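Local coordinates for dITP/XTP pyrophosphatase (Mycobacteroides abscessus, PDB 6WWD), which probably hydrolyses non-canonical purine nucleoside triphosphates such as XTP, dITP and ITP to their monophosphates and diphosphate, using magnesium, and so cleanses the nucleotide pool, at residues K2-S7 with V31-V36; D51-K56 with V122-L127; I55-G60 with C68-S73; A100-L105 with F155-I160. One frame throughout, in Å; residues are numbered along the deposited sequence.

Interaction 1. Residues K2-S7 with V31-V36; sequences KILVAS and VSLTDV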
loop_
_atom_site.group_PDB
_atom_site.type_symbol
_atom_site.label_atom_id
_atom_site.label_comp_id
_atom_site.label_asym_id
_atom_site.label_seq_id
_atom_site.Cartn_x
_atom_site.Cartn_y
_atom_site.Cartn_z
ATOM N N LYS D 2 -0.054 -28.985 23.871
ATOM C CA LYS D 2 -0.069 -29.198 22.433
ATOM C C LYS D 2 -0.194 -27.872 21.701
ATOM O O LYS D 2 -0.954 -26.993 22.119
ATOM C CB LYS D 2 -1.202 -30.136 22.015
ATOM C CG LYS D 2 -0.983 -31.592 22.411
ATOM C CD LYS D 2 -2.015 -32.482 21.761
ATOM C CE LYS D 2 -2.228 -33.764 22.537
ATOM N NZ LYS D 2 -3.557 -34.375 22.240
ATOM N N ILE D 3 0.574 -27.738 20.619
ATOM C CA ILE D 3 0.521 -26.602 19.709
ATOM C C ILE D 3 0.317 -27.132 18.298
ATOM O O ILE D 3 1.049 -28.023 17.855
ATOM C CB ILE D 3 1.806 -25.746 19.775
ATOM C CG1 ILE D 3 1.943 -25.094 21.153
ATOM C CG2 ILE D 3 1.835 -24.714 18.634
ATOM C CD1 ILE D 3 3.134 -24.205 21.288
ATOM N N LEU D 4 -0.676 -26.600 17.596
ATOM C CA LEU D 4 -0.904 -26.989 16.211
ATOM C C LEU D 4 0.030 -26.204 15.283
ATOM O O LEU D 4 0.061 -24.965 15.310
ATOM C CB LEU D 4 -2.370 -26.760 15.830
ATOM C CG LEU D 4 -2.737 -26.965 14.357
ATOM C CD1 LEU D 4 -2.597 -28.442 13.918
ATOM C CD2 LEU D 4 -4.148 -26.462 14.097
ATOM N N VAL D 5 0.806 -26.915 14.469
ATOM C CA VAL D 5 1.506 -26.291 13.350
ATOM C C VAL D 5 0.680 -26.523 12.084
ATOM O O VAL D 5 0.428 -27.672 11.701
ATOM C CB VAL D 5 2.941 -26.814 13.205
ATOM C CG1 VAL D 5 3.611 -26.137 12.018
ATOM C CG2 VAL D 5 3.724 -26.547 14.492
ATOM N N ALA D 6 0.219 -25.436 11.460
ATOM C CA ALA D 6 -0.663 -25.512 10.291
ATOM C C ALA D 6 0.142 -25.900 9.047
ATOM O O ALA D 6 0.276 -25.157 8.078
ATOM C CB ALA D 6 -1.402 -24.198 10.077
ATOM N N SER D 7 0.670 -27.112 9.092
ATOM C CA SER D 7 1.504 -27.625 8.021
ATOM C C SER D 7 1.303 -29.128 7.919
ATOM O O SER D 7 0.967 -29.785 8.907
ATOM C CB SER D 7 2.981 -27.315 8.284
ATOM O OG SER D 7 3.815 -27.829 7.264
ATOM N N VAL D 31 1.656 -30.822 16.908
ATOM C CA VAL D 31 0.769 -31.663 16.119
ATOM C C VAL D 31 0.604 -30.957 14.785
ATOM O O VAL D 31 0.795 -29.740 14.694
ATOM C CB VAL D 31 -0.602 -31.926 16.801
ATOM C CG1 VAL D 31 -0.408 -32.419 18.235
ATOM C CG2 VAL D 31 -1.462 -30.669 16.802
ATOM N N SER D 32 0.360 -31.729 13.729
ATOM C CA SER D 32 0.235 -31.202 12.374
ATOM C C SER D 32 -1.221 -31.252 11.910
ATOM O O SER D 32 -2.112 -31.717 12.617
ATOM C CB SER D 32 1.124 -31.981 11.401
ATOM O OG SER D 32 0.485 -33.201 11.052
ATOM N N LEU D 33 -1.447 -30.772 10.690
ATOM C CA LEU D 33 -2.776 -30.821 10.086
ATOM C C LEU D 33 -3.262 -32.252 9.853
ATOM O O LEU D 33 -4.465 -32.458 9.671
ATOM C CB LEU D 33 -2.762 -30.026 8.781
ATOM C CG LEU D 33 -2.643 -28.525 9.043
ATOM C CD1 LEU D 33 -2.422 -27.729 7.755
ATOM C CD2 LEU D 33 -3.904 -28.051 9.751
ATOM N N THR D 34 -2.351 -33.226 9.749
ATOM C CA THR D 34 -2.745 -34.633 9.645
ATOM C C THR D 34 -3.100 -35.259 10.995
ATOM O O THR D 34 -3.607 -36.383 11.023
ATOM C CB THR D 34 -1.644 -35.450 8.945
ATOM O OG1 THR D 34 -0.469 -35.487 9.755
ATOM C CG2 THR D 34 -1.287 -34.845 7.601
ATOM N N ASP D 35 -2.811 -34.582 12.113
ATOM C CA ASP D 35 -3.172 -35.058 13.449
ATOM C C ASP D 35 -4.513 -34.527 13.918
ATOM O O ASP D 35 -4.962 -34.881 15.010
ATOM C CB ASP D 35 -2.100 -34.647 14.463
ATOM C CG ASP D 35 -0.733 -35.150 14.083
ATOM O OD1 ASP D 35 -0.607 -36.377 13.911
ATOM O OD2 ASP D 35 0.209 -34.337 13.942
ATOM N N VAL D 36 -5.121 -33.626 13.166
ATOM C CA VAL D 36 -6.435 -33.111 13.523
ATOM C C VAL D 36 -7.319 -33.335 12.302
ATOM O O VAL D 36 -6.800 -33.499 11.182
ATOM C CB VAL D 36 -6.363 -31.641 13.978
ATOM C CG1 VAL D 36 -5.477 -31.541 15.205
ATOM C CG2 VAL D 36 -5.820 -30.726 12.870
#

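Interaction 2. Residues D51-K56 with V122-L127; sequences DNALIK and VSACAL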
loop_
_atom_site.group_PDB
_atom_site.type_symbol
_atom_site.label_atom_id
_atom_site.label_comp_id
_atom_site.label_asym_id
_atom_site.label_seq_id
_atom_site.Cartn_x
_atom_site.Cartn_y
_atom_site.Cartn_z
ATOM N N ASP D 51 -0.742 -11.138 6.661
ATOM C CA ASP D 51 -2.188 -11.334 6.800
ATOM C C ASP D 51 -2.548 -12.786 6.548
ATOM O O ASP D 51 -3.404 -13.354 7.235
ATOM C CB ASP D 51 -2.980 -10.457 5.817
ATOM C CG ASP D 51 -2.925 -8.988 6.148
ATOM O OD1 ASP D 51 -2.539 -8.605 7.288
ATOM O OD2 ASP D 51 -3.264 -8.206 5.236
ATOM N N ASN D 52 -1.914 -13.398 5.548
ATOM C CA ASN D 52 -2.282 -14.754 5.191
ATOM C C ASN D 52 -1.786 -15.758 6.216
ATOM O O ASN D 52 -2.474 -16.743 6.480
ATOM C CB ASN D 52 -1.780 -15.073 3.786
ATOM C CG ASN D 52 -2.761 -14.614 2.717
ATOM O OD1 ASN D 52 -3.736 -15.301 2.439
ATOM N ND2 ASN D 52 -2.525 -13.427 2.137
ATOM N N ALA D 53 -0.629 -15.519 6.831
ATOM C CA ALA D 53 -0.217 -16.402 7.914
ATOM C C ALA D 53 -1.207 -16.316 9.065
ATOM O O ALA D 53 -1.586 -17.339 9.637
ATOM C CB ALA D 53 1.201 -16.066 8.388
ATOM N N LEU D 54 -1.688 -15.100 9.368
ATOM C CA LEU D 54 -2.672 -14.933 10.433
ATOM C C LEU D 54 -3.985 -15.632 10.096
ATOM O O LEU D 54 -4.594 -16.266 10.964
ATOM C CB LEU D 54 -2.911 -13.443 10.708
ATOM C CG LEU D 54 -1.927 -12.841 11.704
ATOM C CD1 LEU D 54 -2.052 -11.292 11.729
ATOM C CD2 LEU D 54 -2.189 -13.447 13.096
ATOM N N ILE D 55 -4.446 -15.516 8.851
ATOM C CA ILE D 55 -5.679 -16.205 8.483
ATOM C C ILE D 55 -5.543 -17.701 8.744
ATOM O O ILE D 55 -6.437 -18.330 9.323
ATOM C CB ILE D 55 -6.051 -15.912 7.018
ATOM C CG1 ILE D 55 -6.516 -14.461 6.864
ATOM C CG2 ILE D 55 -7.160 -16.868 6.572
ATOM C CD1 ILE D 55 -6.671 -14.033 5.411
ATOM N N LYS D 56 -4.409 -18.287 8.358
ATOM C CA LYS D 56 -4.234 -19.725 8.550
ATOM C C LYS D 56 -4.164 -20.098 10.027
ATOM O O LYS D 56 -4.715 -21.127 10.435
ATOM C CB LYS D 56 -2.983 -20.204 7.823
ATOM C CG LYS D 56 -3.281 -20.658 6.412
ATOM C CD LYS D 56 -2.254 -20.188 5.409
ATOM C CE LYS D 56 -0.876 -20.668 5.745
ATOM N NZ LYS D 56 -0.010 -20.574 4.547
ATOM N N VAL D 122 10.423 -13.229 1.233
ATOM C CA VAL D 122 9.709 -12.893 2.459
ATOM C C VAL D 122 9.236 -14.179 3.102
ATOM O O VAL D 122 8.743 -15.082 2.420
ATOM C CB VAL D 122 8.497 -11.973 2.206
ATOM C CG1 VAL D 122 7.831 -11.611 3.525
ATOM C CG2 VAL D 122 8.903 -10.732 1.455
ATOM N N SER D 123 9.340 -14.244 4.421
ATOM C CA SER D 123 8.854 -15.388 5.167
ATOM C C SER D 123 8.130 -14.860 6.401
ATOM O O SER D 123 8.705 -14.081 7.171
ATOM C CB SER D 123 10.010 -16.309 5.532
ATOM O OG SER D 123 9.564 -17.411 6.259
ATOM N N ALA D 124 6.850 -15.199 6.534
ATOM C CA ALA D 124 6.033 -14.756 7.656
ATOM C C ALA D 124 5.564 -15.942 8.488
ATOM O O ALA D 124 5.275 -17.019 7.954
ATOM C CB ALA D 124 4.822 -13.944 7.182
ATOM N N CYS D 125 5.475 -15.719 9.797
ATOM C CA CYS D 125 5.048 -16.702 10.787
ATOM C C CYS D 125 4.040 -16.040 11.704
ATOM O O CYS D 125 4.309 -14.953 12.231
ATOM C CB CYS D 125 6.223 -17.213 11.626
ATOM S SG CYS D 125 7.195 -18.515 10.862
ATOM N N ALA D 126 2.897 -16.693 11.918
ATOM C CA ALA D 126 1.886 -16.156 12.816
ATOM C C ALA D 126 1.585 -17.134 13.943
ATOM O O ALA D 126 1.664 -18.360 13.776
ATOM C CB ALA D 126 0.596 -15.823 12.074
ATOM N N LEU D 127 1.271 -16.570 15.108
ATOM C CA LEU D 127 0.792 -17.335 16.247
ATOM C C LEU D 127 -0.532 -16.744 16.691
ATOM O O LEU D 127 -0.636 -15.529 16.884
ATOM C CB LEU D 127 1.781 -17.317 17.412
ATOM C CG LEU D 127 1.206 -17.822 18.758
ATOM C CD1 LEU D 127 0.990 -19.324 18.762
ATOM C CD2 LEU D 127 2.075 -17.390 19.943
#

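Interaction 3. Residues I55-G60 with C68-S73; sequences IKAREG and CVADDS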
loop_
_atom_site.group_PDB
_atom_site.type_symbol
_atom_site.label_atom_id
_atom_site.label_comp_id
_atom_site.label_asym_id
_atom_site.label_seq_id
_atom_site.Cartn_x
_atom_site.Cartn_y
_atom_site.Cartn_z
ATOM N N ILE D 55 -4.446 -15.516 8.851
ATOM C CA ILE D 55 -5.679 -16.205 8.483
ATOM C C ILE D 55 -5.543 -17.701 8.744
ATOM O O ILE D 55 -6.437 -18.330 9.323
ATOM C CB ILE D 55 -6.051 -15.912 7.018
ATOM C CG1 ILE D 55 -6.516 -14.461 6.864
ATOM C CG2 ILE D 55 -7.160 -16.868 6.572
ATOM C CD1 ILE D 55 -6.671 -14.033 5.411
ATOM N N LYS D 56 -4.409 -18.287 8.358
ATOM C CA LYS D 56 -4.234 -19.725 8.550
ATOM C C LYS D 56 -4.164 -20.098 10.027
ATOM O O LYS D 56 -4.715 -21.127 10.435
ATOM C CB LYS D 56 -2.983 -20.204 7.823
ATOM C CG LYS D 56 -3.281 -20.658 6.412
ATOM C CD LYS D 56 -2.254 -20.188 5.409
ATOM C CE LYS D 56 -0.876 -20.668 5.745
ATOM N NZ LYS D 56 -0.010 -20.574 4.547
ATOM N N ALA D 57 -3.492 -19.286 10.846
ATOM C CA ALA D 57 -3.380 -19.635 12.258
ATOM C C ALA D 57 -4.719 -19.508 12.973
ATOM O O ALA D 57 -5.057 -20.364 13.812
ATOM C CB ALA D 57 -2.306 -18.775 12.941
ATOM N N ARG D 58 -5.502 -18.456 12.661
ATOM C CA ARG D 58 -6.832 -18.324 13.262
ATOM C C ARG D 58 -7.675 -19.551 12.962
ATOM O O ARG D 58 -8.382 -20.072 13.836
ATOM C CB ARG D 58 -7.561 -17.095 12.718
ATOM C CG ARG D 58 -6.983 -15.769 13.088
ATOM C CD ARG D 58 -7.850 -14.635 12.583
ATOM N NE ARG D 58 -7.124 -13.375 12.707
ATOM C CZ ARG D 58 -6.752 -12.622 11.683
ATOM N NH1 ARG D 58 -7.060 -12.978 10.442
ATOM N NH2 ARG D 58 -6.082 -11.499 11.907
ATOM N N GLU D 59 -7.629 -20.005 11.715
ATOM C CA GLU D 59 -8.392 -21.177 11.315
ATOM C C GLU D 59 -7.961 -22.405 12.099
ATOM O O GLU D 59 -8.801 -23.204 12.524
ATOM C CB GLU D 59 -8.226 -21.401 9.816
ATOM C CG GLU D 59 -9.102 -20.514 8.970
ATOM C CD GLU D 59 -10.579 -20.855 9.141
ATOM O OE1 GLU D 59 -10.969 -21.995 8.818
ATOM O OE2 GLU D 59 -11.349 -19.989 9.595
ATOM N N GLY D 60 -6.654 -22.568 12.304
ATOM C CA GLY D 60 -6.176 -23.684 13.101
ATOM C C GLY D 60 -6.732 -23.668 14.515
ATOM O O GLY D 60 -7.152 -24.703 15.041
ATOM N N CYS D 68 -1.942 -22.061 17.553
ATOM C CA CYS D 68 -1.627 -22.481 16.200
ATOM C C CYS D 68 -0.569 -21.561 15.627
ATOM O O CYS D 68 -0.710 -20.343 15.681
ATOM C CB CYS D 68 -2.865 -22.490 15.289
ATOM S SG CYS D 68 -2.384 -22.904 13.594
ATOM N N VAL D 69 0.493 -22.151 15.102
ATOM C CA VAL D 69 1.528 -21.445 14.358
ATOM C C VAL D 69 1.348 -21.781 12.883
ATOM O O VAL D 69 1.223 -22.960 12.522
ATOM C CB VAL D 69 2.939 -21.839 14.835
ATOM C CG1 VAL D 69 3.982 -21.255 13.903
ATOM C CG2 VAL D 69 3.169 -21.380 16.244
ATOM N N ALA D 70 1.347 -20.757 12.035
ATOM C CA ALA D 70 1.230 -20.941 10.595
ATOM C C ALA D 70 2.304 -20.116 9.912
ATOM O O ALA D 70 2.753 -19.101 10.447
ATOM C CB ALA D 70 -0.143 -20.518 10.075
ATOM N N ASP D 71 2.714 -20.537 8.721
ATOM C CA ASP D 71 3.725 -19.780 8.000
ATOM C C ASP D 71 3.252 -19.474 6.586
ATOM O O ASP D 71 2.240 -20.000 6.106
ATOM C CB ASP D 71 5.078 -20.498 8.035
ATOM C CG ASP D 71 4.973 -21.938 7.671
ATOM O OD1 ASP D 71 4.314 -22.247 6.650
ATOM O OD2 ASP D 71 5.505 -22.768 8.442
ATOM N N ASP D 72 3.969 -18.553 5.948
ATOM C CA ASP D 72 3.604 -18.074 4.615
ATOM C C ASP D 72 4.807 -17.376 4.014
ATOM O O ASP D 72 5.282 -16.391 4.584
ATOM C CB ASP D 72 2.411 -17.126 4.697
ATOM C CG ASP D 72 1.581 -17.150 3.448
ATOM O OD1 ASP D 72 0.524 -17.811 3.441
ATOM O OD2 ASP D 72 2.003 -16.539 2.458
ATOM N N SER D 73 5.298 -17.876 2.876
ATOM C CA SER D 73 6.549 -17.410 2.294
ATOM C C SER D 73 6.363 -17.199 0.802
ATOM O O SER D 73 5.434 -17.738 0.189
ATOM C CB SER D 73 7.701 -18.402 2.528
ATOM O OG SER D 73 7.813 -18.671 3.907
#

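Interaction 4. Residues A100-L105 with F155-I160; sequences ANTALL and FGYDPI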
loop_
_atom_site.group_PDB
_atom_site.type_symbol
_atom_site.label_atom_id
_atom_site.label_comp_id
_atom_site.label_asym_id
_atom_site.label_seq_id
_atom_site.Cartn_x
_atom_site.Cartn_y
_atom_site.Cartn_z
ATOM N N ALA D 100 8.210 -22.710 -14.931
ATOM C CA ALA D 100 7.254 -21.828 -15.600
ATOM C C ALA D 100 7.013 -20.547 -14.798
ATOM O O ALA D 100 6.826 -19.476 -15.384
ATOM C CB ALA D 100 5.934 -22.563 -15.853
ATOM N N ASN D 101 6.972 -20.639 -13.462
ATOM C CA ASN D 101 6.817 -19.429 -12.647
ATOM C C ASN D 101 7.974 -18.468 -12.900
ATOM O O ASN D 101 7.776 -17.267 -13.109
ATOM C CB ASN D 101 6.749 -19.790 -11.152
ATOM C CG ASN D 101 5.536 -20.633 -10.806
ATOM O OD1 ASN D 101 4.576 -20.706 -11.573
ATOM N ND2 ASN D 101 5.567 -21.264 -9.631
ATOM N N THR D 102 9.195 -19.000 -12.902
ATOM C CA THR D 102 10.397 -18.194 -13.095
ATOM C C THR D 102 10.451 -17.594 -14.498
ATOM O O THR D 102 10.789 -16.416 -14.661
ATOM C CB THR D 102 11.631 -19.061 -12.810
ATOM O OG1 THR D 102 11.751 -19.246 -11.393
ATOM C CG2 THR D 102 12.915 -18.446 -13.374
ATOM N N ALA D 103 10.121 -18.385 -15.524
ATOM C CA ALA D 103 10.108 -17.852 -16.885
ATOM C C ALA D 103 9.061 -16.748 -17.042
ATOM O O ALA D 103 9.308 -15.743 -17.712
ATOM C CB ALA D 103 9.865 -18.981 -17.889
ATOM N N LEU D 104 7.882 -16.915 -16.439
ATOM C CA LEU D 104 6.878 -15.859 -16.514
ATOM C C LEU D 104 7.385 -14.576 -15.860
ATOM O O LEU D 104 7.234 -13.479 -16.409
ATOM C CB LEU D 104 5.566 -16.318 -15.864
ATOM C CG LEU D 104 4.471 -15.240 -15.702
ATOM C CD1 LEU D 104 4.046 -14.629 -17.069
ATOM C CD2 LEU D 104 3.268 -15.781 -14.910
ATOM N N LEU D 105 7.961 -14.689 -14.668
ATOM C CA LEU D 105 8.441 -13.499 -13.970
ATOM C C LEU D 105 9.472 -12.745 -14.807
ATOM O O LEU D 105 9.384 -11.519 -14.967
ATOM C CB LEU D 105 9.024 -13.891 -12.614
ATOM C CG LEU D 105 9.496 -12.714 -11.765
ATOM C CD1 LEU D 105 8.363 -11.753 -11.578
ATOM C CD2 LEU D 105 9.949 -13.209 -10.423
ATOM N N PHE D 155 16.177 -23.947 -5.580
ATOM C CA PHE D 155 14.842 -24.251 -6.056
ATOM C C PHE D 155 14.088 -22.955 -6.282
ATOM O O PHE D 155 14.546 -21.869 -5.908
ATOM C CB PHE D 155 14.082 -25.124 -5.048
ATOM N N GLY D 156 12.908 -23.092 -6.883
ATOM C CA GLY D 156 11.992 -21.968 -6.983
ATOM C C GLY D 156 12.614 -20.805 -7.724
ATOM O O GLY D 156 13.149 -20.959 -8.825
ATOM N N TYR D 157 12.519 -19.614 -7.131
ATOM C CA TYR D 157 13.047 -18.408 -7.759
ATOM C C TYR D 157 14.524 -18.166 -7.477
ATOM O O TYR D 157 15.063 -17.150 -7.936
ATOM C CB TYR D 157 12.241 -17.184 -7.312
ATOM C CG TYR D 157 10.785 -17.261 -7.725
ATOM C CD1 TYR D 157 10.395 -16.941 -9.024
ATOM C CD2 TYR D 157 9.802 -17.632 -6.811
ATOM C CE1 TYR D 157 9.057 -17.000 -9.412
ATOM C CE2 TYR D 157 8.457 -17.690 -7.184
ATOM C CZ TYR D 157 8.096 -17.376 -8.489
ATOM O OH TYR D 157 6.773 -17.440 -8.860
ATOM N N ASP D 158 15.191 -19.064 -6.756
ATOM C CA ASP D 158 16.611 -18.876 -6.460
ATOM C C ASP D 158 17.466 -18.554 -7.686
ATOM O O ASP D 158 18.346 -17.684 -7.568
ATOM C CB ASP D 158 17.167 -20.125 -5.757
ATOM C CG ASP D 158 16.666 -20.258 -4.332
ATOM O OD1 ASP D 158 15.999 -19.320 -3.854
ATOM O OD2 ASP D 158 16.912 -21.307 -3.701
ATOM N N PRO D 159 17.291 -19.198 -8.851
ATOM C CA PRO D 159 18.151 -18.871 -10.005
ATOM C C PRO D 159 17.970 -17.455 -10.544
ATOM O O PRO D 159 18.825 -17.011 -11.303
ATOM C CB PRO D 159 17.741 -19.918 -11.060
ATOM C CG PRO D 159 17.162 -21.021 -10.285
ATOM C CD PRO D 159 16.480 -20.399 -9.122
ATOM N N ILE D 160 16.912 -16.721 -10.178
ATOM C CA ILE D 160 16.731 -15.365 -10.688
ATOM C C ILE D 160 16.672 -14.332 -9.575
ATOM O O ILE D 160 16.363 -13.173 -9.837
ATOM C CB ILE D 160 15.477 -15.239 -11.577
ATOM C CG1 ILE D 160 14.219 -15.617 -10.770
ATOM C CG2 ILE D 160 15.631 -16.009 -12.889
ATOM C CD1 ILE D 160 12.947 -15.268 -11.498
#

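Interaction 1. Residues K2-S7 with V31-V36
Val31 lies beside Leu4 as its parallel-sheet partner, and backbone bonds set the alignment. Val31 N gives its hydrogen to Ile3 O at 3.0 Å, while Val31 O receives Val5 N at 2.8 Å, so the two bonds straddle Leu4. Past the strand, Leu33 N reaches Ser7 O at 3.2 Å from a donor position tilted 34° out of the carbonyl plane.

The apolar contacts centre on Leu4, whose CG stands anti to the backbone N (chi1 173°). Its CD1 meets Val31 CG2 at 3.8 Å and Val36 CG2 at 4.1 Å. Leu33 CD1 lies against the backbone at Ala6 C, 3.4 Å away; the Ala6 methyl adds little bulk there, where Cys68 and Ala70 also touch it.

Polar side chains shape the type I turn from Ser32 to Asp35. Asp35 OD2 takes Ser32 N through its anti lone pair at 2.6 Å and also takes Ser32 OG from above the carboxylate plane. Ser32 OG in turn accepts from Thr34 N, an ST turn.

Strands 2-5 and 29-31 with helix 10-22 form a beta-alpha-beta unit. Main-chain bonding thus fixes the register here, next to the residues predicted to bind substrate from Ser7 on.

Interaction 2. Residues D51-K56 with V122-L127
Ala53 of helix 49-64 rests on Ala124 and Ala126 of strand 118-128, and Leu54 on Ala126, a helix-on-sheet contact of the alpha/beta Ham1 fold. The axes of the short segments approach to 7.0 Å at 35°, a closeness that suits the small alanine side chains on both sides. At the start of the strand segment, Val122 faces the helix side too but meets Phe49, about one helical turn before Ala53. Ser123 turns to the other side of the sheet, where its OG bonds to Ser73 OG and makes a weak bond to Met194 N of the second subunit.

Ala124 then points back to the helix, its CB 4.4 Å from Ala53 CB. Cys125 faces away and packs on Leu192 of the second subunit. The alternation thus points Ala124 and Ala126 to the helix, while Ser123 and Cys125 turn to the side met by the second subunit.

Ala126 carries most of the contact from the strand. Its methyl lies against Ala53 and Leu54: Ala126 CB is 3.7 Å from Ala53 CB and 3.8 Å from Leu54 CD2, and it comes closest to the main chain itself, 3.5 Å from Ala53 C.

Interaction 3. Residues I55-G60 with C68-S73
Lys56 and Asp72 meet with their side chains at about a right angle, the lysine running along the strand toward the carboxylate. Its chain is bent at chi2 and chi3 (59°), which brings NZ to two oxygens of the strand. One is Asp72 OD1, 3.0 Å from Lys56 NZ in a salt bridge that reaches the oxygen on its anti side, 33° out of the carboxylate plane. The other is Asp71 O, at 2.8 Å from Lys56 NZ and nearly in line with the carbonyl bond. Glu44 OE2 provides a second salt bridge, so the ammonium group links a loop to Asp72, the predicted proton acceptor and magnesium ligand.

Helix 49-64 leads through a short loop into strand 67-77 and lies back along it, at 153° between the short segments; it is the helix of a beta-alpha-beta crossover that began at strand 29-31. Under the helix the side chains are small. Ala70 points its CB at Lys56 CB, 3.6 Å away, and also touches Ala57. Cys68, with SG anti to the backbone N, slips its sulfur beneath the helix, 3.7 Å from Ala57 CA. Gly60, lacking a CB, leaves room for that sulfur, and its CA lies 3.9 Å from Cys68 SG.

Interaction 4. Residues A100-L105 with F155-I160
The ring of Tyr157 is the main flat group here, and the helix 98-108 residues Asn101, Thr102 and Leu105 all approach it obliquely. Thr102 OG1 comes to 3.6 Å from Tyr157 CD1, and Leu105 CD2 lies 4.0 Å from Tyr157 CD1. Asn101 takes the phenol end, its CB 3.3 Å from Tyr157 OH. Ile160 CD1 sits at the ring edge, in plane. The Asn101 amide is turned only 22° from the ring plane, although the two side chains cross at about a right angle. Its OD1 bonds to Ser92 OG, and Tyr157 OH to Ser88 O, so both polar ends inside this buried contact find partners in the 88-92 loop.

Apolar branches make the rest of the contact. Thr102 and Ile160 slide past each other in opposite directions, with Thr102 CG2 3.7 Å from Ile160 CG2. A beta-branched threonine suits this place: its methyl turns to the isoleucine, while OG1 lies near the tyrosine ring and bonds weakly back to Asp98 O within its own helix. Leu105 CD2 closes on Ile160 CD1 at 3.8 Å.

Residues 155-158, predicted to bind substrate, form a type II' turn, and Gly156 takes the positive phi (59°) of its first corner. The turn runs into a 3-10 segment, residues 158-160.

Beyond the two segments, Tyr157 also touches Phe121 of strand 118-128 and Leu75 of strand 67-77, and Leu105 joins it on Leu75. The tyrosine therefore fills the junction between helix 98-108, the central sheet and the turn that leads to strand 161-163.

Overall arrangement
Interactions 2, 3 and 4 are buried, whereas interaction 1 is partly exposed at the sheet's edge. Interactions 2 and 3 share helix 49-64, which packs along the neighbouring antiparallel strands 118-128 and 67-77; one is wholly apolar, while the other adds a salt bridge beside the predicted metal site. Interaction 1 joins the same sheet through strand 2-5, paired with strand 67-77, and its Leu4 CD2 packs on Gly60 CA of interaction 3. In interaction 1 main-chain bonding dominates. Interaction 4 stands apart, its centre about 30 Å from that of interaction 1 on the opposite side of the chain's centre, and relies on aromatic and branched side chains.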